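Local atomic coordinates of IMC sub-compartment protein ISP3 (Toxoplasma gondii, PDB entry 4CHJ), a protein that belongs to the inner membrane complex sub-compartment proteins critical for parasite replication and, built on a pleckstrin homology fold, probably acts in daughter-cell formation. Residues Asp86-Leu91 against Arg116-Gly121; Asp46-Leu51 against Phe126-Ile131; Asn37-Tyr42 against Leu62-Pro67. All blocks are in the same frame, centred on the assembly; numbering follows the deposited sequence.

Contact 1: Asp86-Leu91 against Arg116-Gly121; sequences DIAAVL and RLASSG
Ser119 OG is placed between its backbone N and carbonyl carbon (chi1 61°) and the CG of Asp86 swings to chi1 -148°; these torsions bring the hydroxyl up to the carboxylate, where it donates to OD2 of Asp86 over 2.6 Å, meeting the syn lone pair of that oxygen. The other carboxylate oxygen, OD1, takes a weak bond from Ser119 N. One residue earlier, Ala118 N reaches Asp86 O at 3.1 Å, so backbone and side chain of Asp86 together hold the start of the turn after strand 113-117. Small Ala118 suits its place, its methyl fitting beside Asp86 O and OD1.

Further along, two residues, Ala88 and Ala89, stand opposite the single Arg116, which makes a classic beta bulge. Arg116 O accepts a straight bond from Ala88 N (2.8 Å, 165° at the hydrogen) and a weak one from Ala89 N, while Arg116 N returns a bond to Ala89 O. The arginine chain bends at chi3, bringing NH1 to 3.5 Å from Ala89 CB and NH2 beside Leu91 CD2. Ile87 CD1 and Leu117 CD2 touch, and both side chains pack on Ile82.

With three bonds received by Asp86 and two by Arg116 O, one weak in each case, polar contacts rather than apolar burial fix this partly open sheet edge, and the carboxylate would probably remain ionised.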
loop_
_atom_site.group_PDB
_atom_site.type_symbol
_atom_site.label_atom_id
_atom_site.label_comp_id
_atom_site.label_asym_id
_atom_site.label_seq_id
_atom_site.Cartn_x
_atom_site.Cartn_y
_atom_site.Cartn_z
ATOM N N ASP A 86 -9.374 -8.827 1.446
ATOM C CA ASP A 86 -8.480 -9.546 0.545
ATOM C C ASP A 86 -6.990 -9.470 0.893
ATOM O O ASP A 86 -6.260 -10.424 0.667
ATOM C CB ASP A 86 -8.706 -9.127 -0.908
ATOM C CG ASP A 86 -8.460 -10.261 -1.880
ATOM O OD1 ASP A 86 -8.461 -11.428 -1.444
ATOM O OD2 ASP A 86 -8.264 -9.987 -3.080
ATOM N N ILE A 87 -6.545 -8.350 1.456
ATOM C CA ILE A 87 -5.116 -8.128 1.643
ATOM C C ILE A 87 -4.525 -9.204 2.533
ATOM O O ILE A 87 -5.016 -9.449 3.623
ATOM C CB ILE A 87 -4.859 -6.777 2.331
ATOM C CG1 ILE A 87 -5.746 -5.684 1.732
ATOM C CG2 ILE A 87 -3.388 -6.408 2.261
ATOM C CD1 ILE A 87 -5.159 -4.999 0.520
ATOM N N ALA A 88 -3.442 -9.822 2.076
ATOM C CA ALA A 88 -2.839 -10.920 2.819
ATOM C C ALA A 88 -1.456 -10.610 3.377
ATOM O O ALA A 88 -1.060 -11.151 4.403
ATOM C CB ALA A 88 -2.785 -12.164 1.949
ATOM N N ALA A 89 -0.720 -9.745 2.693
ATOM C CA ALA A 89 0.631 -9.420 3.117
ATOM C C ALA A 89 1.051 -8.018 2.717
ATOM O O ALA A 89 0.544 -7.455 1.756
ATOM C CB ALA A 89 1.614 -10.439 2.569
ATOM N N VAL A 90 2.002 -7.476 3.462
ATOM C CA VAL A 90 2.610 -6.203 3.154
ATOM C C VAL A 90 4.102 -6.438 3.026
ATOM O O VAL A 90 4.701 -7.092 3.865
ATOM C CB VAL A 90 2.322 -5.167 4.252
ATOM C CG1 VAL A 90 2.819 -5.665 5.592
ATOM C CG2 VAL A 90 2.943 -3.829 3.905
ATOM N N LEU A 91 4.706 -5.950 1.954
ATOM C CA LEU A 91 6.134 -6.144 1.795
ATOM C C LEU A 91 6.867 -4.824 1.904
ATOM O O LEU A 91 6.747 -3.970 1.042
ATOM C CB LEU A 91 6.421 -6.818 0.463
ATOM C CG LEU A 91 5.511 -8.012 0.207
ATOM C CD1 LEU A 91 5.295 -8.232 -1.273
ATOM C CD2 LEU A 91 6.061 -9.259 0.867
ATOM N N ARG A 116 0.312 -8.223 -1.153
ATOM C CA ARG A 116 -0.191 -9.355 -1.867
ATOM C C ARG A 116 -1.671 -9.583 -1.546
ATOM O O ARG A 116 -2.098 -9.445 -0.385
ATOM C CB ARG A 116 0.631 -10.572 -1.508
ATOM C CG ARG A 116 0.312 -11.781 -2.369
ATOM C CD ARG A 116 1.168 -12.950 -1.954
ATOM N NE ARG A 116 2.581 -12.569 -1.944
ATOM C CZ ARG A 116 3.345 -12.522 -0.853
ATOM N NH1 ARG A 116 2.847 -12.850 0.335
ATOM N NH2 ARG A 116 4.625 -12.180 -0.961
ATOM N N LEU A 117 -2.438 -9.933 -2.583
ATOM C CA LEU A 117 -3.843 -10.281 -2.453
ATOM C C LEU A 117 -4.048 -11.805 -2.348
ATOM O O LEU A 117 -3.452 -12.578 -3.104
ATOM C CB LEU A 117 -4.605 -9.767 -3.656
ATOM C CG LEU A 117 -4.504 -8.271 -3.966
ATOM C CD1 LEU A 117 -5.317 -7.961 -5.205
ATOM C CD2 LEU A 117 -4.980 -7.424 -2.809
ATOM N N ALA A 118 -4.947 -12.205 -1.446
ATOM C CA ALA A 118 -5.234 -13.597 -1.140
ATOM C C ALA A 118 -5.924 -14.282 -2.296
ATOM O O ALA A 118 -5.703 -15.476 -2.541
ATOM C CB ALA A 118 -6.124 -13.678 0.097
ATOM N N SER A 119 -6.776 -13.525 -2.986
ATOM C CA SER A 119 -7.670 -14.070 -4.012
ATOM C C SER A 119 -6.916 -14.417 -5.273
ATOM O O SER A 119 -7.123 -15.474 -5.863
ATOM C CB SER A 119 -8.730 -13.036 -4.374
ATOM O OG SER A 119 -8.113 -11.860 -4.890
ATOM N N SER A 120 -6.096 -13.475 -5.726
ATOM C CA SER A 120 -5.293 -13.652 -6.922
ATOM C C SER A 120 -3.949 -14.283 -6.622
ATOM O O SER A 120 -3.306 -14.806 -7.512
ATOM C CB SER A 120 -5.069 -12.312 -7.606
ATOM O OG SER A 120 -4.443 -11.414 -6.733
ATOM N N GLY A 121 -3.507 -14.176 -5.382
ATOM C CA GLY A 121 -2.127 -14.513 -5.025
ATOM C C GLY A 121 -1.094 -13.570 -5.627
ATOM O O GLY A 121 0.111 -13.857 -5.613
#

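Contact 2: Asp46-Leu51 against Phe126-Ile131; sequences DTMEVL and FSFKDI
Met48 lays its methyl over one face of the Phe126 ring, with CE 3.5 Å from the ring centroid and 18° off the normal. The methyl sits toward the rim, nearest CG and CD1, while SD stands farther out above the same ring at 5.0 Å from the centroid; the pair is a Met-aromatic contact in which the polarised methyl hydrogens meet the pi cloud. An unbranched, flexible methionine suits this task, since bends at chi2 (69°) and chi3 (67°) fold its end back over the ring. Val50 lies alongside Phe126, pointing the same way, and puts CG2 3.6 Å from CE1. Nearer the backbone, Met48 CB touches CE2 of Phe128 at 4.1 Å.

The backbones hold these groups in step. Glu49 and Ser127 form an antiparallel hydrogen-bonded pair: Glu49 N gives to Ser127 O at 3.0 Å, and Ser127 N gives to Glu49 O at 2.8 Å. Val50 and Phe126 are the adjoining non-hydrogen-bonded pair, and Phe126 CA makes a CA-H...O contact with Glu49 O at 3.2 Å. On the face bearing Glu49 and Ser127, the glutamate runs past the small serine to a salt bridge with Arg57, while Leu51 CD2 covers Ser127 CB.

Outside this shell, Leu73 touches Met48, Val50 and Phe126, Phe115 meets Phe126 edge-to-face, and Phe137 of helix 131-149 meets the rings of both Phe126 and Phe128. Asp130, at the N-cap of that helix, binds Asp133 N through OD1, capping its first turn. The first and last strands of the seven-stranded sheet, paired, with an apolar face lined by aromatic residues and covered by the C-terminal helix, form the core of a pleckstrin homology fold.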
loop_
_atom_site.group_PDB
_atom_site.type_symbol
_atom_site.label_atom_id
_atom_site.label_comp_id
_atom_site.label_asym_id
_atom_site.label_seq_id
_atom_site.Cartn_x
_atom_site.Cartn_y
_atom_site.Cartn_z
ATOM N N ASP A 46 -6.764 10.458 -2.867
ATOM C CA ASP A 46 -5.535 11.195 -3.137
ATOM C C ASP A 46 -4.614 10.365 -4.041
ATOM O O ASP A 46 -4.856 9.177 -4.275
ATOM C CB ASP A 46 -4.850 11.598 -1.818
ATOM C CG ASP A 46 -3.767 12.648 -2.006
ATOM O OD1 ASP A 46 -3.831 13.414 -2.992
ATOM O OD2 ASP A 46 -2.835 12.698 -1.174
ATOM N N THR A 47 -3.597 11.032 -4.575
ATOM C CA THR A 47 -2.841 10.569 -5.719
ATOM C C THR A 47 -1.675 9.686 -5.253
ATOM O O THR A 47 -1.055 9.966 -4.213
ATOM C CB THR A 47 -2.313 11.782 -6.531
ATOM O OG1 THR A 47 -3.329 12.232 -7.442
ATOM C CG2 THR A 47 -1.066 11.430 -7.315
ATOM N N MET A 48 -1.448 8.582 -5.980
ATOM C CA MET A 48 -0.236 7.766 -5.850
ATOM C C MET A 48 0.083 7.106 -7.204
ATOM O O MET A 48 -0.530 7.447 -8.225
ATOM C CB MET A 48 -0.424 6.712 -4.767
ATOM C CG MET A 48 -1.853 6.205 -4.666
ATOM S SD MET A 48 -2.338 5.228 -6.106
ATOM C CE MET A 48 -1.249 3.815 -5.878
ATOM N N GLU A 49 1.067 6.211 -7.221
ATOM C CA GLU A 49 1.437 5.482 -8.447
ATOM C C GLU A 49 1.396 3.988 -8.238
ATOM O O GLU A 49 1.894 3.480 -7.236
ATOM C CB GLU A 49 2.856 5.837 -8.871
ATOM C CG GLU A 49 3.016 7.204 -9.470
ATOM C CD GLU A 49 4.470 7.560 -9.655
ATOM O OE1 GLU A 49 5.341 6.799 -9.165
ATOM O OE2 GLU A 49 4.745 8.586 -10.309
ATOM N N VAL A 50 0.910 3.276 -9.246
ATOM C CA VAL A 50 0.976 1.827 -9.251
ATOM C C VAL A 50 2.138 1.375 -10.128
ATOM O O VAL A 50 2.200 1.707 -11.306
ATOM C CB VAL A 50 -0.318 1.218 -9.804
ATOM C CG1 VAL A 50 -0.179 -0.287 -9.957
ATOM C CG2 VAL A 50 -1.491 1.566 -8.907
ATOM N N LEU A 51 3.063 0.630 -9.534
ATOM C CA LEU A 51 4.192 0.055 -10.254
ATOM C C LEU A 51 3.799 -1.177 -11.055
ATOM O O LEU A 51 2.906 -1.919 -10.662
ATOM C CB LEU A 51 5.320 -0.300 -9.290
ATOM C CG LEU A 51 5.866 0.841 -8.438
ATOM C CD1 LEU A 51 7.273 0.520 -7.967
ATOM C CD2 LEU A 51 5.838 2.144 -9.217
ATOM N N PHE A 126 2.508 -0.061 -4.782
ATOM C CA PHE A 126 2.175 1.372 -4.787
ATOM C C PHE A 126 3.417 2.181 -4.402
ATOM O O PHE A 126 4.155 1.800 -3.512
ATOM C CB PHE A 126 1.071 1.661 -3.758
ATOM C CG PHE A 126 -0.283 1.110 -4.130
ATOM C CD1 PHE A 126 -0.507 0.513 -5.371
ATOM C CD2 PHE A 126 -1.341 1.209 -3.248
ATOM C CE1 PHE A 126 -1.757 0.027 -5.708
ATOM C CE2 PHE A 126 -2.594 0.739 -3.587
ATOM C CZ PHE A 126 -2.802 0.149 -4.826
ATOM N N SER A 127 3.621 3.292 -5.089
ATOM C CA SER A 127 4.646 4.249 -4.758
ATOM C C SER A 127 3.993 5.562 -4.301
ATOM O O SER A 127 3.083 6.088 -4.960
ATOM C CB SER A 127 5.529 4.514 -5.970
ATOM O OG SER A 127 6.572 5.414 -5.632
ATOM N N PHE A 128 4.412 6.049 -3.137
ATOM C CA PHE A 128 3.763 7.218 -2.519
ATOM C C PHE A 128 4.663 8.412 -2.605
ATOM O O PHE A 128 5.864 8.281 -2.904
ATOM C CB PHE A 128 3.392 6.938 -1.057
ATOM C CG PHE A 128 2.253 5.982 -0.909
ATOM C CD1 PHE A 128 2.487 4.610 -0.908
ATOM C CD2 PHE A 128 0.941 6.443 -0.940
ATOM C CE1 PHE A 128 1.440 3.729 -0.858
ATOM C CE2 PHE A 128 -0.110 5.561 -0.883
ATOM C CZ PHE A 128 0.138 4.202 -0.864
ATOM N N LYS A 129 4.084 9.591 -2.355
ATOM C CA LYS A 129 4.721 10.843 -2.741
ATOM C C LYS A 129 5.923 11.119 -1.821
ATOM O O LYS A 129 6.871 11.782 -2.222
ATOM C CB LYS A 129 3.707 11.991 -2.725
ATOM C CG LYS A 129 4.282 13.319 -3.187
ATOM C CD LYS A 129 3.246 14.448 -3.213
ATOM C CE LYS A 129 3.875 15.764 -3.658
ATOM N NZ LYS A 129 2.867 16.872 -3.686
ATOM N N ASP A 130 5.909 10.527 -0.625
ATOM C CA ASP A 130 7.046 10.588 0.298
ATOM C C ASP A 130 7.061 9.372 1.242
ATOM O O ASP A 130 6.126 8.569 1.248
ATOM C CB ASP A 130 6.984 11.888 1.122
ATOM C CG ASP A 130 5.735 11.976 1.994
ATOM O OD1 ASP A 130 5.222 10.930 2.418
ATOM O OD2 ASP A 130 5.262 13.090 2.250
ATOM N N ILE A 131 8.091 9.294 2.079
ATOM C CA ILE A 131 8.365 8.110 2.887
ATOM C C ILE A 131 7.296 7.929 3.935
ATOM O O ILE A 131 6.842 6.813 4.215
ATOM C CB ILE A 131 9.717 8.232 3.604
ATOM C CG1 ILE A 131 10.826 8.468 2.581
ATOM C CG2 ILE A 131 9.999 6.968 4.400
ATOM C CD1 ILE A 131 12.242 8.287 3.108
#

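Contact 3: Asn37-Tyr42 against Leu62-Pro67; sequences NWMNRY and LKIDRP
Ile64 sets its CD1 methyl against both Trp38 and Tyr42 of helix 32-44, reaching CH2 of Trp38 at 3.6 Å and CB of Tyr42 at 4.0 Å. Its side chain crosses that of Trp38 at about a right angle. The two aromatics also pack on each other within the helix: Tyr42 CD2 lies 3.4 Å above one face of the indole, offset toward the rim. Long Trp38 owes its reach to CG standing anti to the backbone N (chi1 -172°), which carries the six-membered ring toward the strand.

Tyr42 meets Leu62 quite differently. The two side chains are roughly perpendicular, and Leu62 O approaches the edge of the phenol ring near its plane, 3.4 Å from CD1, while Leu62 CB packs against the same atom. The phenol oxygen extends to Thr47 O, with which it hydrogen-bonds, so tyrosine serves both the apolar interface and a polar strand carbonyl.

Helix 32-44 thus packs across strand 57-65 of the sheet, and since Ile64 also touches Phe140 of helix 131-149, the strand meets both helices here. The short segments 37-42 and 62-65 run at 102° to each other, yet one backbone bond joins them: Ile64 N to Tyr42 O, 2.8 Å, the donor lying well above the carbonyl plane. Lys63 CA approaches the same oxygen. The chemistry is therefore largely that of apolar burial, with a single main-chain bond across the two segments, which satisfies the buried amide of Ile64.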
loop_
_atom_site.group_PDB
_atom_site.type_symbol
_atom_site.label_atom_id
_atom_site.label_comp_id
_atom_site.label_asym_id
_atom_site.label_seq_id
_atom_site.Cartn_x
_atom_site.Cartn_y
_atom_site.Cartn_z
ATOM N N ASN A 37 -3.556 12.388 9.273
ATOM C CA ASN A 37 -3.528 13.172 8.030
ATOM C C ASN A 37 -3.554 12.279 6.754
ATOM O O ASN A 37 -4.430 12.414 5.901
ATOM C CB ASN A 37 -2.290 14.064 7.998
ATOM C CG ASN A 37 -2.221 14.911 6.735
ATOM O OD1 ASN A 37 -3.123 15.707 6.461
ATOM N ND2 ASN A 37 -1.162 14.723 5.944
ATOM N N TRP A 38 -2.582 11.379 6.640
ATOM C CA TRP A 38 -2.610 10.379 5.603
ATOM C C TRP A 38 -4.042 9.819 5.456
ATOM O O TRP A 38 -4.660 9.918 4.378
ATOM C CB TRP A 38 -1.595 9.270 5.906
ATOM C CG TRP A 38 -1.454 8.317 4.784
ATOM C CD1 TRP A 38 -0.687 8.472 3.667
ATOM C CD2 TRP A 38 -2.172 7.117 4.616
ATOM N NE1 TRP A 38 -0.872 7.424 2.820
ATOM C CE2 TRP A 38 -1.790 6.574 3.376
ATOM C CE3 TRP A 38 -3.094 6.425 5.402
ATOM C CZ2 TRP A 38 -2.288 5.362 2.910
ATOM C CZ3 TRP A 38 -3.595 5.235 4.937
ATOM C CH2 TRP A 38 -3.192 4.712 3.696
ATOM N N MET A 39 -4.609 9.328 6.546
ATOM C CA MET A 39 -5.893 8.644 6.477
ATOM C C MET A 39 -7.006 9.539 5.941
ATOM O O MET A 39 -7.860 9.086 5.190
ATOM C CB MET A 39 -6.279 8.103 7.849
ATOM C CG MET A 39 -7.483 7.181 7.825
ATOM S SD MET A 39 -7.120 5.593 7.063
ATOM C CE MET A 39 -8.776 4.977 6.801
ATOM N N ASN A 40 -6.999 10.803 6.338
ATOM C CA ASN A 40 -8.018 11.757 5.895
ATOM C C ASN A 40 -7.941 12.045 4.425
ATOM O O ASN A 40 -8.953 12.021 3.734
ATOM C CB ASN A 40 -7.890 13.078 6.659
ATOM C CG ASN A 40 -8.627 13.048 7.982
ATOM O OD1 ASN A 40 -9.771 12.564 8.064
ATOM N ND2 ASN A 40 -7.969 13.526 9.040
ATOM N N ARG A 41 -6.734 12.354 3.957
ATOM C CA ARG A 41 -6.472 12.522 2.524
ATOM C C ARG A 41 -6.954 11.392 1.623
ATOM O O ARG A 41 -7.620 11.637 0.601
ATOM C CB ARG A 41 -4.996 12.735 2.296
ATOM C CG ARG A 41 -4.596 14.137 2.640
ATOM C CD ARG A 41 -3.244 14.473 2.093
ATOM N NE ARG A 41 -2.194 13.898 2.919
ATOM C CZ ARG A 41 -1.250 13.080 2.472
ATOM N NH1 ARG A 41 -1.215 12.715 1.192
ATOM N NH2 ARG A 41 -0.313 12.656 3.306
ATOM N N TYR A 42 -6.623 10.158 1.985
ATOM C CA TYR A 42 -6.903 9.018 1.094
ATOM C C TYR A 42 -8.325 8.493 1.235
ATOM O O TYR A 42 -8.880 7.917 0.292
ATOM C CB TYR A 42 -5.852 7.914 1.285
ATOM C CG TYR A 42 -4.562 8.274 0.557
ATOM C CD1 TYR A 42 -4.465 8.135 -0.832
ATOM C CD2 TYR A 42 -3.499 8.881 1.228
ATOM C CE1 TYR A 42 -3.325 8.530 -1.517
ATOM C CE2 TYR A 42 -2.349 9.274 0.547
ATOM C CZ TYR A 42 -2.272 9.100 -0.827
ATOM O OH TYR A 42 -1.140 9.481 -1.501
ATOM N N LEU A 62 -6.307 7.003 -5.254
ATOM C CA LEU A 62 -6.568 5.926 -4.338
ATOM C C LEU A 62 -7.521 6.470 -3.313
ATOM O O LEU A 62 -7.216 7.444 -2.646
ATOM C CB LEU A 62 -5.267 5.481 -3.671
ATOM C CG LEU A 62 -5.392 4.454 -2.556
ATOM C CD1 LEU A 62 -6.009 3.177 -3.111
ATOM C CD2 LEU A 62 -4.033 4.173 -1.902
ATOM N N LYS A 63 -8.665 5.820 -3.187
ATOM C CA LYS A 63 -9.688 6.238 -2.290
ATOM C C LYS A 63 -10.034 5.091 -1.365
ATOM O O LYS A 63 -10.432 4.011 -1.810
ATOM C CB LYS A 63 -10.909 6.655 -3.077
ATOM C CG LYS A 63 -11.878 7.478 -2.273
ATOM C CD LYS A 63 -12.628 8.448 -3.168
ATOM C CE LYS A 63 -13.747 9.152 -2.418
ATOM N NZ LYS A 63 -14.655 8.183 -1.735
ATOM N N ILE A 64 -9.887 5.326 -0.071
ATOM C CA ILE A 64 -10.141 4.289 0.908
ATOM C C ILE A 64 -11.532 4.494 1.493
ATOM O O ILE A 64 -11.857 5.582 1.975
ATOM C CB ILE A 64 -9.065 4.285 2.028
ATOM C CG1 ILE A 64 -7.652 4.283 1.409
ATOM C CG2 ILE A 64 -9.247 3.073 2.932
ATOM C CD1 ILE A 64 -6.508 4.157 2.407
ATOM N N ASP A 65 -12.355 3.453 1.448
ATOM C CA ASP A 65 -13.598 3.455 2.198
ATOM C C ASP A 65 -13.495 2.380 3.269
ATOM O O ASP A 65 -13.652 1.195 2.986
ATOM C CB ASP A 65 -14.777 3.169 1.270
ATOM C CG ASP A 65 -16.111 3.248 1.982
ATOM O OD1 ASP A 65 -16.284 2.548 3.000
ATOM O OD2 ASP A 65 -16.989 4.006 1.522
ATOM N N ARG A 66 -13.220 2.828 4.486
ATOM C CA ARG A 66 -13.118 1.941 5.620
ATOM C C ARG A 66 -14.436 1.248 5.926
ATOM O O ARG A 66 -14.436 0.056 6.229
ATOM C CB ARG A 66 -12.597 2.691 6.845
ATOM C CG ARG A 66 -11.085 2.838 6.866
ATOM C CD ARG A 66 -10.576 3.163 8.259
ATOM N NE ARG A 66 -9.718 2.105 8.786
ATOM C CZ ARG A 66 -8.937 2.241 9.852
ATOM N NH1 ARG A 66 -8.903 3.392 10.508
ATOM N NH2 ARG A 66 -8.189 1.228 10.262
ATOM N N PRO A 67 -15.565 1.951 5.850
ATOM C CA PRO A 67 -16.798 1.223 6.204
ATOM C C PRO A 67 -17.084 0.080 5.243
ATOM O O PRO A 67 -17.530 -0.983 5.671
ATOM C CB PRO A 67 -17.901 2.284 6.089
ATOM C CG PRO A 67 -17.223 3.571 6.355
ATOM C CD PRO A 67 -15.985 3.408 5.547
#

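Overall arrangement
From the N terminus, helix 32-44 supplies the first half of contact 3, and strand 46-51 follows as the first half of contact 2. The chain returns in strand 57-65 to close contact 3 while contact 2 is still open, so these two cross; they touch where Asp46 O meets Leu62 N and Thr47 O meets Tyr42 OH. Strand 87-91 then opens contact 1, which closes at the end of strand 113-117, nested inside the long loop that contact 2 completes on strand 123-127. Contacts 1 and 2, centres about 18 Å apart, thus belong to one antiparallel sheet, onto which contact 3 fastens the N-terminal helix.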